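3-HSA hydroxylase, oxygenase (Rhodococcus sp., PDB 2RFQ) catalyses the FMNH2-dependent ortho-hydroxylation of the steroid-derived phenol 3-HSA to the catechol 3,4-DHSA during cholesterol breakdown. Local coordinates at residues F49-L52 with L53-E56; A292-R295 with Q296-N300. One frame throughout, in Å; residues are numbered along the deposited sequence.

Contact 1. Residues F49-L52 with L53-E56; sequences FFRL and LQPE
R51 and Q54 meet across a type I beta turn, a local contact in the loop between helix 38-47 and helix 65-76. Q54 N donates to R51 O over 3.1 Å. The bond is bent, 143° at the hydrogen. A water closes a wider ring: it donates to F50 O at 2.8 Å and accepts from L53 N at 2.9 Å. N93 also donates to F50 O through ND2. The turn lies in the N-terminal helical domain of the acyl-CoA dehydrogenase fold. Here the R51 and Q54 side chains run side by side in the same direction, with guanidinium and amide planes 28° apart. Q54 has CG anti to its N (chi1 -176°) and is extended beyond CG, which brings OE1 alongside the R51 chain, 3.5 Å from R51 CG. Q54 OE1 lies obliquely to the guanidinium, 2.8 Å from R51 NH1. Both polar ends have a common partner in T112: R51 NH2 binds its OG1, and Q54 NE2 binds its O. L52 and L53 turn to the helices instead, L52 to L67 and A71, L53 to F68 and W94.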
loop_
_atom_site.group_PDB
_atom_site.type_symbol
_atom_site.label_atom_id
_atom_site.label_comp_id
_atom_site.label_asym_id
_atom_site.label_seq_id
_atom_site.Cartn_x
_atom_site.Cartn_y
_atom_site.Cartn_z
ATOM N N PHE A 49 20.956 4.918 -32.900
ATOM C CA PHE A 49 20.062 5.331 -31.829
ATOM C C PHE A 49 19.842 6.845 -31.739
ATOM O O PHE A 49 18.707 7.297 -31.621
ATOM C CB PHE A 49 20.553 4.832 -30.453
ATOM C CG PHE A 49 19.770 5.462 -29.319
ATOM C CD1 PHE A 49 18.463 5.021 -29.042
ATOM C CD2 PHE A 49 20.296 6.533 -28.597
ATOM C CE1 PHE A 49 17.686 5.643 -28.054
ATOM C CE2 PHE A 49 19.541 7.154 -27.579
ATOM C CZ PHE A 49 18.216 6.704 -27.317
ATOM N N PHE A 50 20.925 7.619 -31.741
ATOM C CA PHE A 50 20.775 9.073 -31.552
ATOM C C PHE A 50 20.044 9.723 -32.732
ATOM O O PHE A 50 19.437 10.780 -32.572
ATOM C CB PHE A 50 22.112 9.750 -31.257
ATOM C CG PHE A 50 22.711 9.321 -29.939
ATOM C CD1 PHE A 50 22.078 9.650 -28.745
ATOM C CD2 PHE A 50 23.869 8.551 -29.910
ATOM C CE1 PHE A 50 22.593 9.211 -27.511
ATOM C CE2 PHE A 50 24.405 8.104 -28.672
ATOM C CZ PHE A 50 23.765 8.448 -27.489
ATOM N N ARG A 51 20.068 9.055 -33.883
ATOM C CA ARG A 51 19.359 9.565 -35.066
ATOM C C ARG A 51 17.850 9.313 -35.030
ATOM O O ARG A 51 17.128 9.831 -35.878
ATOM C CB ARG A 51 19.933 8.935 -36.349
ATOM C CG ARG A 51 21.392 9.235 -36.549
ATOM C CD ARG A 51 21.785 8.815 -37.963
ATOM N NE ARG A 51 23.106 9.307 -38.343
ATOM C CZ ARG A 51 23.383 10.550 -38.750
ATOM N NH1 ARG A 51 22.432 11.496 -38.817
ATOM N NH2 ARG A 51 24.633 10.850 -39.093
ATOM N N LEU A 52 17.371 8.534 -34.060
ATOM C CA LEU A 52 15.963 8.134 -34.063
ATOM C C LEU A 52 14.970 9.302 -34.167
ATOM O O LEU A 52 14.071 9.242 -35.003
ATOM C CB LEU A 52 15.618 7.248 -32.870
ATOM C CG LEU A 52 16.048 5.789 -33.025
ATOM C CD1 LEU A 52 15.804 5.043 -31.700
ATOM C CD2 LEU A 52 15.314 5.097 -34.163
ATOM N N LEU A 53 15.122 10.331 -33.329
ATOM C CA LEU A 53 14.213 11.494 -33.403
ATOM C C LEU A 53 14.818 12.689 -34.167
ATOM O O LEU A 53 14.259 13.800 -34.145
ATOM C CB LEU A 53 13.736 11.928 -32.012
ATOM C CG LEU A 53 12.943 10.854 -31.248
ATOM C CD1 LEU A 53 12.545 11.412 -29.900
ATOM C CD2 LEU A 53 11.691 10.398 -31.996
ATOM N N GLN A 54 15.972 12.464 -34.795
ATOM C CA GLN A 54 16.616 13.499 -35.612
ATOM C C GLN A 54 15.897 13.642 -36.969
ATOM O O GLN A 54 15.409 12.650 -37.503
ATOM C CB GLN A 54 18.086 13.142 -35.814
ATOM C CG GLN A 54 18.889 14.177 -36.574
ATOM C CD GLN A 54 20.343 13.765 -36.705
ATOM O OE1 GLN A 54 20.636 12.596 -36.951
ATOM N NE2 GLN A 54 21.259 14.719 -36.557
ATOM N N PRO A 55 15.762 14.882 -37.476
ATOM C CA PRO A 55 15.065 15.090 -38.773
ATOM C C PRO A 55 15.705 14.382 -39.962
ATOM O O PRO A 55 16.932 14.175 -40.001
ATOM C CB PRO A 55 15.072 16.623 -38.945
ATOM C CG PRO A 55 15.109 17.139 -37.501
ATOM C CD PRO A 55 16.080 16.174 -36.824
ATOM N N GLU A 56 14.856 13.985 -40.908
ATOM C CA GLU A 56 15.339 13.363 -42.132
ATOM C C GLU A 56 16.391 14.233 -42.851
ATOM O O GLU A 56 17.339 13.704 -43.442
ATOM C CB GLU A 56 14.157 13.057 -43.043
ATOM C CG GLU A 56 14.531 12.320 -44.327
ATOM C CD GLU A 56 14.942 13.251 -45.445
ATOM O OE1 GLU A 56 14.605 14.454 -45.389
ATOM O OE2 GLU A 56 15.596 12.765 -46.398
HETATM O O HOH W 1 17.012 10.945 -31.198
#

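Contact 2. Residues A292-R295 with Q296-N300; sequences AAWR and QLSGN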
loop_
_atom_site.group_PDB
_atom_site.type_symbol
_atom_site.label_atom_id
_atom_site.label_comp_id
_atom_site.label_asym_id
_atom_site.label_seq_id
_atom_site.Cartn_x
_atom_site.Cartn_y
_atom_site.Cartn_z
ATOM N N ALA A 292 2.169 -2.914 -16.767
ATOM C CA ALA A 292 1.128 -1.875 -16.779
ATOM C C ALA A 292 1.746 -0.494 -17.041
ATOM O O ALA A 292 1.218 0.308 -17.828
ATOM C CB ALA A 292 0.362 -1.872 -15.466
ATOM N N ALA A 293 2.863 -0.229 -16.361
ATOM C CA ALA A 293 3.605 1.024 -16.547
ATOM C C ALA A 293 3.940 1.227 -18.016
ATOM O O ALA A 293 3.661 2.277 -18.572
ATOM C CB ALA A 293 4.874 1.018 -15.711
ATOM N N TRP A 294 4.530 0.220 -18.642
ATOM C CA TRP A 294 4.883 0.318 -20.054
ATOM C C TRP A 294 3.660 0.465 -20.977
ATOM O O TRP A 294 3.666 1.280 -21.888
ATOM C CB TRP A 294 5.736 -0.877 -20.475
ATOM C CG TRP A 294 6.127 -0.770 -21.923
ATOM C CD1 TRP A 294 5.667 -1.543 -22.960
ATOM C CD2 TRP A 294 6.995 0.214 -22.507
ATOM N NE1 TRP A 294 6.218 -1.108 -24.158
ATOM C CE2 TRP A 294 7.032 -0.037 -23.905
ATOM C CE3 TRP A 294 7.747 1.286 -21.977
ATOM C CZ2 TRP A 294 7.806 0.736 -24.794
ATOM C CZ3 TRP A 294 8.532 2.055 -22.869
ATOM C CH2 TRP A 294 8.537 1.768 -24.263
ATOM N N ARG A 295 2.611 -0.315 -20.722
ATOM C CA ARG A 295 1.391 -0.223 -21.549
ATOM C C ARG A 295 0.832 1.181 -21.547
ATOM O O ARG A 295 0.492 1.707 -22.598
ATOM C CB ARG A 295 0.336 -1.194 -21.059
ATOM C CG ARG A 295 0.585 -2.634 -21.505
ATOM C CD ARG A 295 -0.595 -3.482 -21.077
ATOM N NE ARG A 295 -0.356 -4.918 -21.258
ATOM C CZ ARG A 295 -0.595 -5.571 -22.398
ATOM N NH1 ARG A 295 -1.108 -4.944 -23.461
ATOM N NH2 ARG A 295 -0.324 -6.867 -22.488
ATOM N N GLN A 296 0.770 1.803 -20.368
ATOM C CA GLN A 296 0.247 3.186 -20.313
ATOM C C GLN A 296 1.224 4.204 -20.895
ATOM O O GLN A 296 0.830 5.097 -21.674
ATOM C CB GLN A 296 -0.105 3.553 -18.875
ATOM C CG GLN A 296 -1.230 2.666 -18.357
ATOM C CD GLN A 296 -1.768 3.119 -17.023
ATOM O OE1 GLN A 296 -1.015 3.252 -16.044
ATOM N NE2 GLN A 296 -3.091 3.373 -16.972
ATOM N N LEU A 297 2.498 4.081 -20.525
ATOM C CA LEU A 297 3.487 5.050 -20.981
ATOM C C LEU A 297 3.618 5.053 -22.500
ATOM O O LEU A 297 3.573 6.107 -23.131
ATOM C CB LEU A 297 4.848 4.770 -20.323
ATOM C CG LEU A 297 5.876 5.884 -20.508
ATOM C CD1 LEU A 297 5.548 7.098 -19.599
ATOM C CD2 LEU A 297 7.228 5.336 -20.160
ATOM N N SER A 298 3.767 3.867 -23.081
ATOM C CA SER A 298 3.840 3.759 -24.528
ATOM C C SER A 298 2.468 3.992 -25.193
ATOM O O SER A 298 2.381 4.593 -26.287
ATOM C CB SER A 298 4.458 2.418 -24.910
ATOM O OG SER A 298 3.608 1.327 -24.621
ATOM N N GLY A 299 1.395 3.553 -24.519
ATOM C CA GLY A 299 0.015 3.701 -25.032
ATOM C C GLY A 299 -0.406 5.141 -25.255
ATOM O O GLY A 299 -0.980 5.481 -26.311
ATOM N N ASN A 300 -0.169 5.989 -24.257
ATOM C CA ASN A 300 -0.536 7.388 -24.395
ATOM C C ASN A 300 0.278 8.060 -25.508
ATOM O O ASN A 300 -0.254 8.853 -26.269
ATOM C CB ASN A 300 -0.360 8.121 -23.061
ATOM C CG ASN A 300 -1.358 7.684 -22.017
ATOM O OD1 ASN A 300 -0.999 7.535 -20.819
ATOM N ND2 ASN A 300 -2.614 7.511 -22.417
#
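W294 and S298 meet one helical turn apart, with the serine over one face of the indole. S298 CB makes a CH-pi contact, 3.9 Å from the centroid of the six-membered ring of W294. CB stands 21° off the ring normal, so the ring is met nearly from above. The serine OG, at chi1 69°, turns back to donate to W294 O at 2.7 Å. S298 N donates to W294 O as well, at 2.9 Å. The two donors arrive from opposite faces of the carbonyl plane, so one acceptor is gripped twice. W294 has CG anti to N (chi1 -179°), beside the carbonyl carbon, which swings the indole along the helix toward S298. The setting is helix 277-309 of the C-terminal acyl-CoA dehydrogenase helical domain, and i to i+4 backbone bonds such as L297 N to A293 O, 2.9 Å, run through it. R73 makes a cation-pi contact with W294, and V246 and Y250 of helix 233-266 also pack on it. With an alanine here in place of W294, R73 is likely to lose its aromatic partner, and a gap would probably open above S298 CB. Farther round, R295 NE forms a salt bridge with D291 of its own chain, while Q296 NE2 bonds to D291 OD2 and S288 O, both of the second subunit.

Contacts 1 and 2 do not touch. Their centres are 22 Å apart and their nearest atoms about 11 Å. One belongs to the N-terminal domain and the other to the C-terminal helical domain. Helix 65-76 touches both: L67, F68 and A71 pack on the leucines of contact 1, while Y69, S70 and R73 meet W294 of contact 2. Neither contact supplies a residue of the FMN site inferred by similarity. The L53 side chain is about 11 Å from that of Y120, and the F50 side chain about 11 Å from that of S143. The side chains of L297 and W84 are about 11 Å apart. Contact 2 also reaches the subunit interface, whereas no other chain touches contact 1.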